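Local coordinates for protein insect group II chitinase (Ostrinia furnacalis, PDB 5Y2A) that probably hydrolyses chitin in insects, as the second catalytic domain of a group II chitinase of glycoside hydrolase family 18, at residues E256-G259 against G263-T266; H327-V332 against T364-V369. One frame throughout, in Å; residues are numbered along the deposited sequence.

Contact 1: residues E256-G259 against G263-T266; sequences EGAG and GAPT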
loop_
_atom_site.group_PDB
_atom_site.type_symbol
_atom_site.label_atom_id
_atom_site.label_comp_id
_atom_site.label_asym_id
_atom_site.label_seq_id
_atom_site.Cartn_x
_atom_site.Cartn_y
_atom_site.Cartn_z
ATOM N N GLU A 256 16.714 0.204 17.212
ATOM C CA GLU A 256 17.141 0.772 18.489
ATOM C C GLU A 256 18.658 0.731 18.623
ATOM O O GLU A 256 19.294 -0.284 18.323
ATOM C CB GLU A 256 16.516 0.003 19.651
ATOM C CG GLU A 256 16.741 0.667 21.004
ATOM C CD GLU A 256 15.869 0.075 22.089
ATOM O OE1 GLU A 256 16.301 -0.931 22.689
ATOM O OE2 GLU A 256 14.756 0.587 22.333
ATOM N N GLY A 257 19.237 1.852 19.045
ATOM C CA GLY A 257 20.661 1.933 19.284
ATOM C C GLY A 257 21.530 2.076 18.055
ATOM O O GLY A 257 22.759 2.088 18.189
ATOM N N ALA A 258 20.950 2.202 16.864
ATOM C CA ALA A 258 21.744 2.302 15.646
ATOM C C ALA A 258 22.168 3.727 15.315
ATOM O O ALA A 258 22.915 3.922 14.351
ATOM C CB ALA A 258 20.977 1.708 14.458
ATOM N N GLY A 259 21.715 4.723 16.069
ATOM C CA GLY A 259 22.093 6.093 15.789
ATOM C C GLY A 259 21.223 6.734 14.721
ATOM O O GLY A 259 20.212 6.190 14.275
ATOM N N GLY A 263 23.018 5.069 6.514
ATOM C CA GLY A 263 23.350 3.657 6.576
ATOM C C GLY A 263 22.970 2.946 7.860
ATOM O O GLY A 263 23.303 1.769 8.017
ATOM N N ALA A 264 22.289 3.634 8.782
ATOM C CA ALA A 264 21.848 2.978 10.013
ATOM C C ALA A 264 20.776 1.944 9.690
ATOM O O ALA A 264 19.855 2.241 8.919
ATOM C CB ALA A 264 21.298 4.003 10.999
ATOM N N PRO A 265 20.853 0.739 10.252
ATOM C CA PRO A 265 19.849 -0.288 9.942
ATOM C C PRO A 265 18.446 0.125 10.365
ATOM O O PRO A 265 18.246 0.763 11.400
ATOM C CB PRO A 265 20.334 -1.509 10.741
ATOM C CG PRO A 265 21.795 -1.282 10.896
ATOM C CD PRO A 265 21.948 0.198 11.075
ATOM N N THR A 266 17.470 -0.257 9.549
ATOM C CA THR A 266 16.078 0.088 9.781
ATOM C C THR A 266 15.233 -1.176 9.771
ATOM O O THR A 266 15.621 -2.203 9.209
ATOM C CB THR A 266 15.560 1.074 8.726
ATOM O OG1 THR A 266 15.712 0.498 7.427
ATOM C CG2 THR A 266 16.352 2.375 8.793
#
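The methyl CB of A258 overlaps the start of the P265 ring, meeting CD of P265 at 3.8 Å, and beside it comes up to the methyl of A264, CB to CB 4.2 Å. Both alanines turn their methyls into the space between the two segments. CB of A264 also packs against the backbone carbonyls, 3.7 Å from O of A258 and 4.1 Å from O of G259. The touch is thus van der Waals packing of very small groups, burying about 117 Å² in all. G259, at phi 84° and psi -171°, takes a backbone shape in which any CB would jam against O of A258. Backbone bonds of 263-266 run to residues outside the contact: A264 N is held by OG1 of T205, and G263 and A264 also bond to the backbone of T205. P265 pairs with V255 and T266 with K203, while E256 packs on D89 of the second subunit. The whole forms the far turn between strands 241-254 and 266-269, antiparallel neighbours, with A264 resting on V254 and T266 on F252.

Contact 2: residues H327-V332 against T364-V369; sequences HKAEYV and TTINHV
The flat peptide group joining A329 to E330 has one face covered by V369, whose CG1 sits almost straight above the carbonyl carbon, 3.5 Å from C of A329, and 3.6 Å from N of E330. CG1 reaches that face because it stands anti to the backbone N of V369 (chi1 172°). At one side the methyl of A329 meets the same valine, CB to CB 3.6 Å; at the other, CG of E330 lies 3.6 Å from CG1 of V369, the side chains crossing at about a right angle. Helices 322-334 and 361-371 are neighbours on the outside of the TIM barrel of family 18; these segments run in similar directions, 28° apart, axes 8.8 Å apart at closest. A329 probably helps the helices come this near, its CB 4.3 Å from CA of I366. Shortening V369 to an alanine would probably uncover this peptide face and leave CG of E330 without its apolar neighbour. Beneath, I366 rests on V245 and F247 of strand 241-254 and V332 on V243. On the far side of helix 322-334, H327 NE2 bonds to Y212 OH and Y331 OH to N225 OD1, Y212 and N225 both lining the site of a bound glycan.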
loop_
_atom_site.group_PDB
_atom_site.type_symbol
_atom_site.label_atom_id
_atom_site.label_comp_id
_atom_site.label_asym_id
_atom_site.label_seq_id
_atom_site.Cartn_x
_atom_site.Cartn_y
_atom_site.Cartn_z
ATOM N N HIS A 327 19.887 23.947 -6.080
ATOM C CA HIS A 327 21.109 23.412 -6.669
ATOM C C HIS A 327 20.809 22.538 -7.877
ATOM O O HIS A 327 21.505 22.613 -8.896
ATOM C CB HIS A 327 21.903 22.602 -5.647
ATOM C CG HIS A 327 23.163 22.025 -6.212
ATOM N ND1 HIS A 327 24.299 22.780 -6.412
ATOM C CD2 HIS A 327 23.451 20.785 -6.676
ATOM C CE1 HIS A 327 25.242 22.023 -6.944
ATOM N NE2 HIS A 327 24.752 20.810 -7.119
ATOM N N LYS A 328 19.788 21.684 -7.779
ATOM C CA LYS A 328 19.501 20.787 -8.889
ATOM C C LYS A 328 19.019 21.554 -10.111
ATOM O O LYS A 328 19.350 21.186 -11.247
ATOM C CB LYS A 328 18.494 19.727 -8.443
ATOM C CG LYS A 328 19.133 18.723 -7.490
ATOM C CD LYS A 328 18.144 17.680 -6.981
ATOM C CE LYS A 328 18.881 16.619 -6.150
ATOM N NZ LYS A 328 17.952 15.578 -5.612
ATOM N N ALA A 329 18.279 22.641 -9.895
ATOM C CA ALA A 329 17.889 23.496 -11.008
ATOM C C ALA A 329 19.098 24.212 -11.596
ATOM O O ALA A 329 19.202 24.363 -12.816
ATOM C CB ALA A 329 16.831 24.501 -10.546
ATOM N N GLU A 330 20.026 24.658 -10.744
ATOM C CA GLU A 330 21.235 25.295 -11.255
ATOM C C GLU A 330 22.134 24.293 -11.962
ATOM O O GLU A 330 22.797 24.643 -12.947
ATOM C CB GLU A 330 21.977 26.000 -10.113
ATOM C CG GLU A 330 21.201 27.190 -9.580
ATOM C CD GLU A 330 21.949 28.006 -8.541
ATOM O OE1 GLU A 330 22.802 27.447 -7.819
ATOM O OE2 GLU A 330 21.656 29.214 -8.439
ATOM N N TYR A 331 22.147 23.042 -11.490
ATOM C CA TYR A 331 22.833 21.967 -12.204
ATOM C C TYR A 331 22.268 21.792 -13.608
ATOM O O TYR A 331 23.019 21.636 -14.578
ATOM C CB TYR A 331 22.702 20.672 -11.407
ATOM C CG TYR A 331 23.270 19.436 -12.067
ATOM C CD1 TYR A 331 24.604 19.090 -11.902
ATOM C CD2 TYR A 331 22.465 18.594 -12.820
ATOM C CE1 TYR A 331 25.122 17.944 -12.480
ATOM C CE2 TYR A 331 22.978 17.447 -13.408
ATOM C CZ TYR A 331 24.311 17.129 -13.231
ATOM O OH TYR A 331 24.835 15.992 -13.804
ATOM N N VAL A 332 20.936 21.776 -13.723
ATOM C CA VAL A 332 20.281 21.697 -15.027
ATOM C C VAL A 332 20.744 22.829 -15.935
ATOM O O VAL A 332 21.041 22.621 -17.117
ATOM C CB VAL A 332 18.750 21.715 -14.845
ATOM C CG1 VAL A 332 18.056 22.104 -16.153
ATOM C CG2 VAL A 332 18.265 20.348 -14.350
ATOM N N THR A 364 8.554 27.150 -6.634
ATOM C CA THR A 364 8.951 28.534 -6.883
ATOM C C THR A 364 10.465 28.655 -7.021
ATOM O O THR A 364 10.963 29.385 -7.890
ATOM C CB THR A 364 8.435 29.426 -5.753
ATOM O OG1 THR A 364 7.005 29.368 -5.733
ATOM C CG2 THR A 364 8.880 30.868 -5.947
ATOM N N THR A 365 11.212 27.941 -6.175
ATOM C CA THR A 365 12.669 27.946 -6.265
ATOM C C THR A 365 13.152 27.450 -7.626
ATOM O O THR A 365 14.070 28.036 -8.218
ATOM C CB THR A 365 13.254 27.095 -5.134
ATOM O OG1 THR A 365 12.951 27.707 -3.872
ATOM C CG2 THR A 365 14.754 26.954 -5.288
ATOM N N ILE A 366 12.546 26.376 -8.145
ATOM C CA ILE A 366 12.938 25.854 -9.454
ATOM C C ILE A 366 12.618 26.862 -10.562
ATOM O O ILE A 366 13.416 27.060 -11.490
ATOM C CB ILE A 366 12.266 24.486 -9.697
ATOM C CG1 ILE A 366 12.851 23.443 -8.729
ATOM C CG2 ILE A 366 12.436 24.046 -11.146
ATOM C CD1 ILE A 366 12.133 22.095 -8.725
ATOM N N ASN A 367 11.454 27.515 -10.485
ATOM C CA ASN A 367 11.088 28.516 -11.490
ATOM C C ASN A 367 12.011 29.727 -11.444
ATOM O O ASN A 367 12.304 30.335 -12.481
ATOM C CB ASN A 367 9.646 28.959 -11.285
ATOM C CG ASN A 367 8.673 28.026 -11.943
ATOM O OD1 ASN A 367 8.281 28.227 -13.089
ATOM N ND2 ASN A 367 8.292 26.981 -11.226
ATOM N N HIS A 368 12.443 30.103 -10.246
ATOM C CA HIS A 368 13.402 31.190 -10.082
ATOM C C HIS A 368 14.676 30.925 -10.879
ATOM O O HIS A 368 15.136 31.781 -11.645
ATOM C CB HIS A 368 13.694 31.353 -8.587
ATOM C CG HIS A 368 14.830 32.274 -8.275
ATOM N ND1 HIS A 368 14.830 33.606 -8.626
ATOM C CD2 HIS A 368 15.993 32.056 -7.618
ATOM C CE1 HIS A 368 15.953 34.165 -8.212
ATOM N NE2 HIS A 368 16.674 33.247 -7.596
ATOM N N VAL A 369 15.235 29.721 -10.744
ATOM C CA VAL A 369 16.497 29.392 -11.403
ATOM C C VAL A 369 16.308 29.259 -12.911
ATOM O O VAL A 369 17.104 29.779 -13.704
ATOM C CB VAL A 369 17.088 28.101 -10.807
ATOM C CG1 VAL A 369 18.299 27.659 -11.617
ATOM C CG2 VAL A 369 17.447 28.305 -9.340
#

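In the fold
From the N terminus the chain first builds most of the barrel, then strand 241-254, at whose end contact 1 closes a loop of three residues, 260-262, before strand 266-269 returns. The hairpin belongs to the segment inserted before helix 322-334, consistent with the insertion domain of many family 18 chitinases. Contact 2 follows: it closes residues 333-363, which include strand 339-343, and ties two neighbouring barrel helices together. The two loops lie in series, neither nested nor crossed, with centres 33 Å apart and nearest atoms about 17 Å apart. The disulfide C288-C355 joins helix 284-292, between the contacts, to the loop that contact 2 closes.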